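Local coordinates for protein multicopper oxidase (Pseudomonas thermotolerans, PDB 6VOW) that probably oxidises phenolic, lignin-related substrates as a laccase-like multicopper oxidase, passing their electrons through bound copper to reduce dioxygen to water, at residues L79-I84 with I93-I98; W60-Q65 with Y135-S140; F397-L400 with E406-P409; Y244-H249 with K258-G263. All coordinates share one frame; numbering follows the deposited sequence.

Overall arrangement
Along the chain interaction 2 opens first, with 60-65; both segments of interaction 1 follow before 135-140 completes interaction 2, and interactions 4 and 3 come later in that order. Interactions 1 and 2, centres about 11 Å apart, join the two sheets of the N-terminal cupredoxin domain and touch each other, strands 94-96 and 131-136 being neighbours in one sheet; together they bring four histidines to the copper cluster. Interaction 4 spans the sheets of the middle domain and interaction 3 lies at a sheet edge in the C-terminal one, about 13 Å away between centres. Interactions 1 and 2 thus pack the core behind copper-binding segments, whereas interactions 3 and 4 hold no copper ligand.

Interaction 1: residues L79-I84 with I93-I98. With CU (copper (II) ion), chain C; C2O (Cu-O-Cu linkage), chain B.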
loop_
_atom_site.group_PDB
_atom_site.type_symbol
_atom_site.label_atom_id
_atom_site.label_comp_id
_atom_site.label_asym_id
_atom_site.label_seq_id
_atom_site.Cartn_x
_atom_site.Cartn_y
_atom_site.Cartn_z
ATOM N N LEU A 79 9.454 -14.675 6.897
ATOM C CA LEU A 79 9.638 -14.287 5.527
ATOM C C LEU A 79 11.086 -13.963 5.478
ATOM O O LEU A 79 11.483 -13.138 6.286
ATOM C CB LEU A 79 8.808 -13.009 5.181
ATOM C CG LEU A 79 9.046 -12.516 3.768
ATOM C CD1 LEU A 79 8.905 -13.647 2.844
ATOM C CD2 LEU A 79 8.014 -11.484 3.385
ATOM N N ARG A 80 11.835 -14.559 4.541
ATOM C CA ARG A 80 13.295 -14.323 4.414
ATOM C C ARG A 80 13.573 -13.976 2.997
ATOM O O ARG A 80 13.290 -14.761 2.070
ATOM C CB ARG A 80 14.093 -15.571 4.809
ATOM C CG ARG A 80 15.606 -15.371 4.935
ATOM C CD ARG A 80 16.272 -16.404 5.855
ATOM N NE ARG A 80 16.148 -17.765 5.322
ATOM C CZ ARG A 80 16.461 -18.850 6.016
ATOM N NH1 ARG A 80 16.890 -18.738 7.226
ATOM N NH2 ARG A 80 16.318 -20.035 5.495
ATOM N N VAL A 81 14.060 -12.758 2.800
ATOM C CA VAL A 81 14.268 -12.276 1.442
ATOM C C VAL A 81 15.676 -11.765 1.360
ATOM O O VAL A 81 16.044 -10.819 2.041
ATOM C CB VAL A 81 13.337 -11.140 1.052
ATOM C CG1 VAL A 81 13.697 -10.739 -0.393
ATOM C CG2 VAL A 81 11.890 -11.597 1.197
ATOM N N ARG A 82 16.443 -12.453 0.533
ATOM C CA ARG A 82 17.782 -12.056 0.125
ATOM C C ARG A 82 17.573 -11.028 -0.980
ATOM O O ARG A 82 17.301 -11.378 -2.128
ATOM C CB ARG A 82 18.545 -13.314 -0.319
ATOM C CG ARG A 82 19.827 -13.123 -1.091
ATOM C CD ARG A 82 20.858 -12.499 -0.246
ATOM N NE ARG A 82 21.405 -13.370 0.819
ATOM C CZ ARG A 82 22.395 -14.235 0.673
ATOM N NH1 ARG A 82 22.942 -14.492 -0.512
ATOM N NH2 ARG A 82 22.808 -14.879 1.738
ATOM N N PHE A 83 17.619 -9.739 -0.566
ATOM C CA PHE A 83 17.486 -8.698 -1.491
ATOM C C PHE A 83 18.843 -8.265 -2.097
ATOM O O PHE A 83 19.776 -7.944 -1.434
ATOM C CB PHE A 83 16.765 -7.502 -0.932
ATOM C CG PHE A 83 16.874 -6.339 -1.839
ATOM C CD1 PHE A 83 16.335 -6.409 -3.137
ATOM C CD2 PHE A 83 17.488 -5.203 -1.447
ATOM C CE1 PHE A 83 16.412 -5.295 -3.999
ATOM C CE2 PHE A 83 17.587 -4.080 -2.314
ATOM C CZ PHE A 83 17.050 -4.141 -3.563
ATOM N N ILE A 84 18.891 -8.293 -3.397
ATOM C CA ILE A 84 20.109 -8.001 -4.121
ATOM C C ILE A 84 19.853 -6.820 -5.010
ATOM O O ILE A 84 18.986 -6.889 -5.877
ATOM C CB ILE A 84 20.535 -9.167 -5.010
ATOM C CG1 ILE A 84 20.711 -10.450 -4.152
ATOM C CG2 ILE A 84 21.884 -8.850 -5.645
ATOM C CD1 ILE A 84 20.962 -11.732 -4.955
ATOM N N ILE A 93 14.285 -1.969 0.680
ATOM C CA ILE A 93 12.922 -2.528 0.507
ATOM C C ILE A 93 12.253 -2.299 1.790
ATOM O O ILE A 93 12.735 -2.729 2.835
ATOM C CB ILE A 93 12.849 -4.037 0.155
ATOM C CG1 ILE A 93 13.427 -4.218 -1.235
ATOM C CG2 ILE A 93 11.373 -4.492 0.059
ATOM C CD1 ILE A 93 13.576 -5.682 -1.678
ATOM N N HIS A 94 11.210 -1.487 1.721
ATOM C CA HIS A 94 10.345 -1.292 2.860
ATOM C C HIS A 94 9.096 -2.135 2.687
ATOM O O HIS A 94 8.594 -2.233 1.590
ATOM C CB HIS A 94 9.981 0.184 2.988
ATOM C CG HIS A 94 8.823 0.430 3.904
ATOM N ND1 HIS A 94 8.898 0.316 5.278
ATOM C CD2 HIS A 94 7.565 0.827 3.629
ATOM C CE1 HIS A 94 7.701 0.551 5.803
ATOM N NE2 HIS A 94 6.897 0.896 4.821
ATOM N N TRP A 95 8.625 -2.753 3.763
ATOM C CA TRP A 95 7.607 -3.829 3.676
ATOM C C TRP A 95 6.379 -3.205 4.283
ATOM O O TRP A 95 6.179 -3.160 5.559
ATOM C CB TRP A 95 8.038 -5.095 4.378
ATOM C CG TRP A 95 9.316 -5.571 3.878
ATOM C CD1 TRP A 95 10.538 -5.252 4.348
ATOM C CD2 TRP A 95 9.526 -6.468 2.780
ATOM N NE1 TRP A 95 11.507 -5.864 3.603
ATOM C CE2 TRP A 95 10.928 -6.635 2.642
ATOM C CE3 TRP A 95 8.678 -7.132 1.887
ATOM C CZ2 TRP A 95 11.501 -7.445 1.635
ATOM C CZ3 TRP A 95 9.252 -7.980 0.892
ATOM C CH2 TRP A 95 10.644 -8.103 0.762
ATOM N N HIS A 96 5.627 -2.605 3.340
ATOM C CA HIS A 96 4.510 -1.670 3.654
ATOM C C HIS A 96 3.430 -2.436 4.352
ATOM O O HIS A 96 2.780 -3.285 3.748
ATOM C CB HIS A 96 3.943 -0.978 2.370
ATOM C CG HIS A 96 2.834 0.010 2.667
ATOM N ND1 HIS A 96 2.908 1.353 2.375
ATOM C CD2 HIS A 96 1.636 -0.162 3.275
ATOM C CE1 HIS A 96 1.793 1.953 2.734
ATOM N NE2 HIS A 96 1.017 1.053 3.311
ATOM N N GLY A 97 3.238 -2.127 5.624
ATOM C CA GLY A 97 2.145 -2.609 6.426
ATOM C C GLY A 97 2.570 -3.676 7.468
ATOM O O GLY A 97 1.828 -3.990 8.412
ATOM N N ILE A 98 3.749 -4.238 7.281
ATOM C CA ILE A 98 4.220 -5.290 8.153
ATOM C C ILE A 98 4.726 -4.673 9.417
ATOM O O ILE A 98 5.550 -3.807 9.386
ATOM C CB ILE A 98 5.367 -6.136 7.531
ATOM C CG1 ILE A 98 4.931 -6.777 6.184
ATOM C CG2 ILE A 98 5.829 -7.212 8.547
ATOM C CD1 ILE A 98 3.718 -7.573 6.330
HETATM CU CU CU C . 5.182 1.833 5.257
HETATM CU CU2 C2O B . 4.578 2.229 1.494
HETATM CU CU3 C2O B . 7.096 4.963 4.202
HETATM O O1 C2O B . 5.706 3.678 2.892
#
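Ile93 pushes its CD1 methyl over one face of the Phe83 ring, the closest approach between the two segments, in the core of this cupredoxin beta-sandwich. The methyl stands 3.6 Å from the ring centroid in a CH-pi contact and is displaced toward the CG-CD1 side of the ring. With CG anti to the backbone N (chi1 169°), the Phe83 ring is carried across the space between the sheets to meet the methyl. Next along strand 78-85, the forked end of Val81 meets the far end of the Trp95 indole, CG2 coming to 3.7 Å from CH2. Leu79 continues the row more loosely, its CD2 near CZ3 of the same indole. Each side thus brings both a flat ring and branched aliphatic chains, bump against plate. Leu71 of strand 71-74 also packs on Val81 and Trp95. With Ile93 and Trp95 turned into the core, the alternation of strand 94-96 sends His94 and His96 to the other side, where the coppers lie. His94 shares its copper with His391, while His96 joins His136 and His440 on one copper of the oxygen-bridged pair. The two use different ring nitrogens: His94 NE2 is 2.0 Å from its copper, and His96 ND1 is 2.1 Å from CU2.

Interaction 2: residues W60-Q65 with Y135-S140; sequences WGYGGQ and YHPHES. With C2O (Cu-O-Cu linkage), chain B.
Tyr62 and Tyr135 make the aromatic part of this contact. Their side chains run past each other in opposite directions, and CE1 of Tyr135 comes down over one face of the Tyr62 ring, near its rim, 3.3 Å from CD2. The planes are inclined at 56° and the centroids lie 4.9 Å apart, an oblique meeting that is neither a parallel stack nor a T. Tyr135 reaches this place because its CG sits between the backbone N and the carbonyl carbon (chi1 65°), a cramped first torsion that lays the ring along the sheet interface. Its hydroxyl is hydrogen-bonded to the backbone oxygen of Val69, so a tyrosine can cross the apolar layer and still find a polar mate at its end.

Van der Waals packing continues at the far end of Tyr62, where Pro137 CD meets the ring at its edge, 4.1 Å from Tyr62 CZ and close to its hydroxyl; Leu42 and Ala44 of strand 37-49 also touch Tyr62. The contact therefore bridges the two sheets of the N-terminal cupredoxin domain, from strand 57-62 to the end of strand 131-136, where the His-Pro-His sequence begins.

Metal binding belongs to the two histidines flanking the proline. His136 NE2 lies 2.0 Å from CU2, and His138 NE2 is 2.2 Å from CU3, where His393 and His438 also bind.

The polar element is a hydrogen bond from His136 ND1 to Pro137 O (2.6 Å, 162° at the hydrogen). The acceptor lies close to the imidazole plane, so the bond, with the copper at NE2, probably restrains the rotation of the ring.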
loop_
_atom_site.group_PDB
_atom_site.type_symbol
_atom_site.label_atom_id
_atom_site.label_comp_id
_atom_site.label_asym_id
_atom_site.label_seq_id
_atom_site.Cartn_x
_atom_site.Cartn_y
_atom_site.Cartn_z
ATOM N N TRP A 60 12.384 -0.123 -14.006
ATOM C CA TRP A 60 13.208 -0.773 -12.953
ATOM C C TRP A 60 12.253 -1.659 -12.189
ATOM O O TRP A 60 11.145 -1.224 -11.811
ATOM C CB TRP A 60 13.756 0.273 -11.935
ATOM C CG TRP A 60 14.803 1.081 -12.480
ATOM C CD1 TRP A 60 15.297 1.027 -13.723
ATOM C CD2 TRP A 60 15.553 2.089 -11.803
ATOM N NE1 TRP A 60 16.292 1.942 -13.871
ATOM C CE2 TRP A 60 16.462 2.583 -12.681
ATOM C CE3 TRP A 60 15.540 2.587 -10.517
ATOM C CZ2 TRP A 60 17.382 3.563 -12.342
ATOM C CZ3 TRP A 60 16.471 3.616 -10.191
ATOM C CH2 TRP A 60 17.340 4.077 -11.083
ATOM N N GLY A 61 12.661 -2.905 -11.985
ATOM C CA GLY A 61 11.716 -3.936 -11.468
ATOM C C GLY A 61 12.350 -4.922 -10.518
ATOM O O GLY A 61 13.562 -5.131 -10.592
ATOM N N TYR A 62 11.508 -5.476 -9.630
ATOM C CA TYR A 62 11.849 -6.610 -8.838
ATOM C C TYR A 62 11.458 -7.898 -9.567
ATOM O O TYR A 62 10.288 -8.116 -9.886
ATOM C CB TYR A 62 11.115 -6.595 -7.528
ATOM C CG TYR A 62 11.324 -5.416 -6.670
ATOM C CD1 TYR A 62 12.517 -5.218 -5.994
ATOM C CD2 TYR A 62 10.303 -4.479 -6.510
ATOM C CE1 TYR A 62 12.673 -4.145 -5.162
ATOM C CE2 TYR A 62 10.457 -3.385 -5.648
ATOM C CZ TYR A 62 11.640 -3.263 -5.008
ATOM O OH TYR A 62 11.844 -2.237 -4.232
ATOM N N GLY A 63 12.470 -8.727 -9.828
ATOM C CA GLY A 63 12.292 -10.099 -10.280
ATOM C C GLY A 63 11.907 -10.106 -11.694
ATOM O O GLY A 63 11.172 -10.932 -12.107
ATOM N N GLY A 64 12.354 -9.145 -12.453
ATOM C CA GLY A 64 12.203 -9.216 -13.884
ATOM C C GLY A 64 10.908 -8.587 -14.342
ATOM O O GLY A 64 10.621 -8.683 -15.501
ATOM N N GLN A 65 10.106 -7.986 -13.444
ATOM C CA GLN A 65 8.877 -7.381 -13.840
ATOM C C GLN A 65 8.596 -6.146 -13.008
ATOM O O GLN A 65 9.127 -5.997 -11.946
ATOM C CB GLN A 65 7.704 -8.347 -13.607
ATOM C CG GLN A 65 7.492 -8.729 -12.125
ATOM C CD GLN A 65 6.431 -9.795 -11.965
ATOM O OE1 GLN A 65 5.328 -9.587 -11.356
ATOM N NE2 GLN A 65 6.725 -10.961 -12.568
ATOM N N TYR A 135 5.511 -3.948 -1.003
ATOM C CA TYR A 135 6.888 -3.580 -0.764
ATOM C C TYR A 135 7.392 -2.643 -1.847
ATOM O O TYR A 135 7.050 -2.758 -3.039
ATOM C CB TYR A 135 7.727 -4.878 -0.699
ATOM C CG TYR A 135 7.799 -5.677 -1.980
ATOM C CD1 TYR A 135 8.860 -5.499 -2.831
ATOM C CD2 TYR A 135 6.866 -6.653 -2.296
ATOM C CE1 TYR A 135 8.991 -6.204 -4.005
ATOM C CE2 TYR A 135 7.008 -7.400 -3.475
ATOM C CZ TYR A 135 8.099 -7.136 -4.318
ATOM O OH TYR A 135 8.313 -7.764 -5.498
ATOM N N HIS A 136 8.292 -1.790 -1.431
ATOM C CA HIS A 136 8.825 -0.795 -2.330
ATOM C C HIS A 136 9.996 -0.138 -1.660
ATOM O O HIS A 136 10.203 -0.344 -0.504
ATOM C CB HIS A 136 7.746 0.265 -2.628
ATOM C CG HIS A 136 7.246 0.955 -1.413
ATOM N ND1 HIS A 136 7.937 1.958 -0.770
ATOM C CD2 HIS A 136 6.112 0.764 -0.709
ATOM C CE1 HIS A 136 7.238 2.368 0.281
ATOM N NE2 HIS A 136 6.109 1.667 0.324
ATOM N N PRO A 137 10.779 0.635 -2.408
ATOM C CA PRO A 137 11.929 1.294 -1.791
ATOM C C PRO A 137 11.505 2.361 -0.934
ATOM O O PRO A 137 10.359 2.798 -1.018
ATOM C CB PRO A 137 12.702 1.877 -2.983
ATOM C CG PRO A 137 12.319 0.979 -4.088
ATOM C CD PRO A 137 10.900 0.635 -3.866
ATOM N N HIS A 138 12.432 2.772 -0.088
ATOM C CA HIS A 138 12.267 3.975 0.683
ATOM C C HIS A 138 13.454 4.929 0.507
ATOM O O HIS A 138 13.836 5.607 1.420
ATOM C CB HIS A 138 12.093 3.604 2.115
ATOM C CG HIS A 138 11.025 4.371 2.747
ATOM N ND1 HIS A 138 11.214 5.671 3.143
ATOM C CD2 HIS A 138 9.721 4.090 2.922
ATOM C CE1 HIS A 138 10.082 6.143 3.620
ATOM N NE2 HIS A 138 9.177 5.196 3.516
ATOM N N GLU A 139 13.990 4.944 -0.705
ATOM C CA GLU A 139 15.167 5.675 -1.075
ATOM C C GLU A 139 14.867 6.110 -2.480
ATOM O O GLU A 139 14.446 5.276 -3.261
ATOM C CB GLU A 139 16.426 4.780 -1.064
ATOM C CG GLU A 139 17.724 5.480 -1.533
ATOM C CD GLU A 139 18.710 5.923 -0.433
ATOM O OE1 GLU A 139 19.949 5.923 -0.685
ATOM O OE2 GLU A 139 18.272 6.307 0.665
ATOM N N SER A 140 15.081 7.383 -2.817
ATOM C CA SER A 140 14.830 7.877 -4.189
ATOM C C SER A 140 13.434 7.460 -4.639
ATOM O O SER A 140 13.243 6.940 -5.713
ATOM C CB SER A 140 15.888 7.309 -5.186
ATOM O OG SER A 140 17.225 7.504 -4.742
HETATM CU CU2 C2O B . 4.578 2.229 1.494
HETATM CU CU3 C2O B . 7.096 4.963 4.202
HETATM O O1 C2O B . 5.706 3.678 2.892
#

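Interaction 3: residues F397-L400 with E406-P409; sequences FKVL and EIIP
Ile407 sets its two branches against Val399 and Leu400 in strand 397-402, at an edge of the C-terminal cupredoxin domain. CG2 lies 3.8 Å from Val399 CG1, and CD1 reaches the same methyl, so the valine is held by both arms of the isoleucine while the side chains cross at about a right angle. CG2 also rests 3.2 Å from Leu400 O. The branch at CB separates the arms; with CG2 anti to the backbone N and CG1 beside it (chi1 -62°), both are turned onto Val399. Beta-branched residues suit both positions, being compact and bulky close to the main chain. An alanine in place of Ile407 would remove both arms and is likely to leave Val399 CG1 without this cover and open a gap beside it. Alongside, the extended chain of Lys398 runs past Pro409, its CE 4.1 Å from CB of the proline ring.

Further out, Lys398 NZ forms a salt bridge with Glu316, and Tyr415 of strand 414-417 packs on Val399 and Ile407 alike. The returning chain then becomes strand 410-412, whose Tyr410 is backbone-bonded to Val399. Pro409, having no N-H to give, approaches by its CA instead: a CA-H...O contact of 3.0 Å runs from Pro409 CA to Val399 O.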
loop_
_atom_site.group_PDB
_atom_site.type_symbol
_atom_site.label_atom_id
_atom_site.label_comp_id
_atom_site.label_asym_id
_atom_site.label_seq_id
_atom_site.Cartn_x
_atom_site.Cartn_y
_atom_site.Cartn_z
ATOM N N PHE A 397 -2.814 1.408 13.069
ATOM C CA PHE A 397 -3.706 2.201 13.883
ATOM C C PHE A 397 -5.127 1.827 13.534
ATOM O O PHE A 397 -5.394 1.247 12.481
ATOM C CB PHE A 397 -3.452 3.712 13.743
ATOM C CG PHE A 397 -3.446 4.188 12.335
ATOM C CD1 PHE A 397 -4.631 4.469 11.679
ATOM C CD2 PHE A 397 -2.247 4.361 11.661
ATOM C CE1 PHE A 397 -4.586 4.898 10.330
ATOM C CE2 PHE A 397 -2.190 4.807 10.375
ATOM C CZ PHE A 397 -3.357 5.087 9.695
ATOM N N LYS A 398 -6.012 2.135 14.452
ATOM C CA LYS A 398 -7.443 1.931 14.310
ATOM C C LYS A 398 -8.097 3.260 14.058
ATOM O O LYS A 398 -7.912 4.201 14.815
ATOM C CB LYS A 398 -8.012 1.360 15.624
ATOM C CG LYS A 398 -9.452 0.916 15.526
ATOM C CD LYS A 398 -9.921 0.189 16.733
ATOM C CE LYS A 398 -11.039 -0.762 16.357
ATOM N NZ LYS A 398 -11.458 -1.493 17.600
ATOM N N VAL A 399 -8.867 3.347 13.009
ATOM C CA VAL A 399 -9.522 4.585 12.601
ATOM C C VAL A 399 -10.767 4.739 13.407
ATOM O O VAL A 399 -11.654 3.850 13.408
ATOM C CB VAL A 399 -9.922 4.508 11.132
ATOM C CG1 VAL A 399 -10.540 5.819 10.655
ATOM C CG2 VAL A 399 -8.706 4.185 10.308
ATOM N N LEU A 400 -10.863 5.867 14.101
ATOM C CA LEU A 400 -11.941 5.968 15.064
ATOM C C LEU A 400 -13.116 6.679 14.403
ATOM O O LEU A 400 -14.222 6.081 14.187
ATOM C CB LEU A 400 -11.461 6.705 16.299
ATOM C CG LEU A 400 -10.970 6.007 17.523
ATOM C CD1 LEU A 400 -10.031 4.873 17.158
ATOM C CD2 LEU A 400 -10.338 7.013 18.462
ATOM N N GLU A 406 -18.595 9.084 7.977
ATOM C CA GLU A 406 -18.996 8.289 9.119
ATOM C C GLU A 406 -17.997 7.142 9.087
ATOM O O GLU A 406 -17.721 6.640 8.013
ATOM C CB GLU A 406 -20.455 7.808 9.007
ATOM C CG GLU A 406 -20.994 7.204 10.294
ATOM C CD GLU A 406 -20.797 8.118 11.508
ATOM O OE1 GLU A 406 -21.506 9.154 11.574
ATOM O OE2 GLU A 406 -19.927 7.817 12.383
ATOM N N ILE A 407 -17.400 6.776 10.227
ATOM C CA ILE A 407 -16.411 5.662 10.270
ATOM C C ILE A 407 -16.949 4.415 10.978
ATOM O O ILE A 407 -17.455 4.500 12.084
ATOM C CB ILE A 407 -15.103 6.091 10.956
ATOM C CG1 ILE A 407 -14.437 7.233 10.148
ATOM C CG2 ILE A 407 -14.141 4.903 11.164
ATOM C CD1 ILE A 407 -13.774 6.814 8.861
ATOM N N ILE A 408 -16.819 3.264 10.325
ATOM C CA ILE A 408 -16.887 1.979 11.001
ATOM C C ILE A 408 -15.455 1.688 11.348
ATOM O O ILE A 408 -14.664 1.435 10.441
ATOM C CB ILE A 408 -17.385 0.854 10.094
ATOM C CG1 ILE A 408 -18.818 1.192 9.629
ATOM C CG2 ILE A 408 -17.251 -0.493 10.845
ATOM C CD1 ILE A 408 -19.427 0.111 8.784
ATOM N N PRO A 409 -15.129 1.717 12.646
ATOM C CA PRO A 409 -13.741 1.693 13.074
ATOM C C PRO A 409 -13.027 0.491 12.582
ATOM O O PRO A 409 -13.556 -0.614 12.707
ATOM C CB PRO A 409 -13.852 1.586 14.607
ATOM C CG PRO A 409 -15.116 2.246 14.922
ATOM C CD PRO A 409 -16.047 1.814 13.821
#

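Interaction 4: residues Y244-H249 with K258-G263; sequences YALDGH and KEYWLG
The backbones stay well separated, with the CA atoms of Leu246 and Leu262 nearest at 9.5 Å, while Asp247 and Gly248, both with positive phi, form the two-residue turn of a beta hairpin, closed by paired backbone bonds between Leu246 and His249. Side chains span the gap between strands 240-246 and 260-262. Leu246 directs its CD2 methyl at the phenol end of Tyr260, 3.6 Å from OH and 3.8 Å from CE2, approaching the ring obliquely. Tyr260 reaches so far because CG is anti to the backbone N (chi1 -176°). Tyrosine suits this place, offering a ring for the leucine and a hydroxyl for the polar group beyond. That hydroxyl is hydrogen-bonded to a water at 2.7 Å, and the water donates to Asp247 OD1 at 2.6 Å. The buried carboxylate is gripped further by Arg267 N at OD1 and by Thr412 at OD2. Replacing Leu246 with an alanine would probably open a gap beside the ring end and leave the Tyr260 hydroxyl less firmly placed for its water. Within the middle domain the contact joins two facing sheets: Ile268 of strand 267-273 packs on both Leu246 and Tyr260, while strand 260-262 forms the edge beside strand 232-235.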
loop_
_atom_site.group_PDB
_atom_site.type_symbol
_atom_site.label_atom_id
_atom_site.label_comp_id
_atom_site.label_asym_id
_atom_site.label_seq_id
_atom_site.Cartn_x
_atom_site.Cartn_y
_atom_site.Cartn_z
ATOM N N TYR A 244 -13.930 -7.387 2.457
ATOM C CA TYR A 244 -13.585 -8.274 3.586
ATOM C C TYR A 244 -12.412 -7.829 4.391
ATOM O O TYR A 244 -12.215 -8.297 5.551
ATOM C CB TYR A 244 -13.279 -9.652 3.089
ATOM C CG TYR A 244 -14.482 -10.555 2.991
ATOM C CD1 TYR A 244 -15.536 -10.230 2.168
ATOM C CD2 TYR A 244 -14.589 -11.667 3.771
ATOM C CE1 TYR A 244 -16.658 -11.049 2.070
ATOM C CE2 TYR A 244 -15.676 -12.497 3.711
ATOM C CZ TYR A 244 -16.689 -12.202 2.849
ATOM O OH TYR A 244 -17.708 -13.038 2.820
ATOM N N ALA A 245 -11.577 -7.004 3.782
ATOM C CA ALA A 245 -10.439 -6.436 4.483
ATOM C C ALA A 245 -9.908 -5.207 3.814
ATOM O O ALA A 245 -9.906 -5.109 2.581
ATOM C CB ALA A 245 -9.309 -7.432 4.529
ATOM N N LEU A 246 -9.353 -4.337 4.645
ATOM C CA LEU A 246 -8.752 -3.045 4.192
ATOM C C LEU A 246 -7.355 -2.863 4.758
ATOM O O LEU A 246 -7.140 -2.904 6.034
ATOM C CB LEU A 246 -9.605 -1.884 4.617
ATOM C CG LEU A 246 -11.102 -1.993 4.541
ATOM C CD1 LEU A 246 -11.761 -0.783 5.265
ATOM C CD2 LEU A 246 -11.532 -2.137 3.091
ATOM N N ASP A 247 -6.406 -2.712 3.822
ATOM C CA ASP A 247 -5.025 -2.403 4.150
ATOM C C ASP A 247 -4.500 -3.529 5.064
ATOM O O ASP A 247 -3.914 -3.304 6.105
ATOM C CB ASP A 247 -4.972 -1.009 4.784
ATOM C CG ASP A 247 -5.746 0.045 3.933
ATOM O OD1 ASP A 247 -5.510 0.139 2.741
ATOM O OD2 ASP A 247 -6.657 0.713 4.450
ATOM N N GLY A 248 -4.749 -4.749 4.612
ATOM C CA GLY A 248 -4.287 -6.006 5.281
ATOM C C GLY A 248 -4.949 -6.373 6.608
ATOM O O GLY A 248 -4.393 -7.159 7.388
ATOM N N HIS A 249 -6.125 -5.810 6.907
ATOM C CA HIS A 249 -6.811 -6.111 8.163
ATOM C C HIS A 249 -8.294 -6.356 7.972
ATOM O O HIS A 249 -8.995 -5.529 7.387
ATOM C CB HIS A 249 -6.590 -5.026 9.130
ATOM C CG HIS A 249 -5.182 -4.928 9.519
ATOM N ND1 HIS A 249 -4.621 -5.685 10.519
ATOM C CD2 HIS A 249 -4.178 -4.250 8.944
ATOM C CE1 HIS A 249 -3.332 -5.406 10.589
ATOM N NE2 HIS A 249 -3.045 -4.538 9.636
ATOM N N LYS A 258 -21.110 1.898 -3.957
ATOM C CA LYS A 258 -20.904 2.767 -5.126
ATOM C C LYS A 258 -19.446 2.844 -5.491
ATOM O O LYS A 258 -19.087 2.694 -6.655
ATOM C CB LYS A 258 -21.442 4.191 -4.837
ATOM C CG LYS A 258 -21.274 5.265 -5.950
ATOM C CD LYS A 258 -21.557 4.803 -7.382
ATOM C CE LYS A 258 -22.960 4.220 -7.581
ATOM N NZ LYS A 258 -23.947 5.177 -8.164
ATOM N N GLU A 259 -18.595 3.091 -4.506
ATOM C CA GLU A 259 -17.196 3.184 -4.848
ATOM C C GLU A 259 -16.329 2.970 -3.657
ATOM O O GLU A 259 -16.767 3.078 -2.518
ATOM C CB GLU A 259 -16.867 4.510 -5.587
ATOM C CG GLU A 259 -17.393 5.752 -4.894
ATOM C CD GLU A 259 -17.038 7.027 -5.648
ATOM O OE1 GLU A 259 -16.784 7.002 -6.887
ATOM O OE2 GLU A 259 -17.016 8.058 -4.955
ATOM N N TYR A 260 -15.119 2.549 -3.890
ATOM C CA TYR A 260 -14.176 2.550 -2.782
ATOM C C TYR A 260 -12.960 3.371 -3.225
ATOM O O TYR A 260 -12.423 3.122 -4.287
ATOM C CB TYR A 260 -13.812 1.126 -2.396
ATOM C CG TYR A 260 -12.919 1.119 -1.203
ATOM C CD1 TYR A 260 -11.537 1.255 -1.346
ATOM C CD2 TYR A 260 -13.441 0.985 0.087
ATOM C CE1 TYR A 260 -10.703 1.247 -0.247
ATOM C CE2 TYR A 260 -12.615 0.969 1.151
ATOM C CZ TYR A 260 -11.223 1.083 0.967
ATOM O OH TYR A 260 -10.381 1.129 2.064
ATOM N N TRP A 261 -12.540 4.319 -2.416
ATOM C CA TRP A 261 -11.396 5.191 -2.759
ATOM C C TRP A 261 -10.119 4.538 -2.295
ATOM O O TRP A 261 -9.777 4.562 -1.087
ATOM C CB TRP A 261 -11.529 6.574 -2.100
ATOM C CG TRP A 261 -12.604 7.444 -2.725
ATOM C CD1 TRP A 261 -13.851 7.060 -3.079
ATOM C CD2 TRP A 261 -12.515 8.829 -3.055
ATOM N NE1 TRP A 261 -14.550 8.094 -3.584
ATOM C CE2 TRP A 261 -13.753 9.201 -3.602
ATOM C CE3 TRP A 261 -11.504 9.776 -2.972
ATOM C CZ2 TRP A 261 -14.028 10.499 -4.029
ATOM C CZ3 TRP A 261 -11.755 11.062 -3.402
ATOM C CH2 TRP A 261 -13.010 11.418 -3.925
ATOM N N LEU A 262 -9.429 3.921 -3.233
ATOM C CA LEU A 262 -8.220 3.191 -2.963
ATOM C C LEU A 262 -7.114 4.159 -3.199
ATOM O O LEU A 262 -6.697 4.382 -4.348
ATOM C CB LEU A 262 -8.030 2.007 -3.971
ATOM C CG LEU A 262 -6.978 0.937 -3.575
ATOM C CD1 LEU A 262 -7.501 0.317 -2.351
ATOM C CD2 LEU A 262 -6.884 -0.186 -4.576
ATOM N N GLY A 263 -6.656 4.750 -2.134
ATOM C CA GLY A 263 -5.470 5.579 -2.192
ATOM C C GLY A 263 -4.154 4.871 -2.437
ATOM O O GLY A 263 -4.048 3.670 -2.311
HETATM O O HOH W 1 -7.901 0.188 1.623
#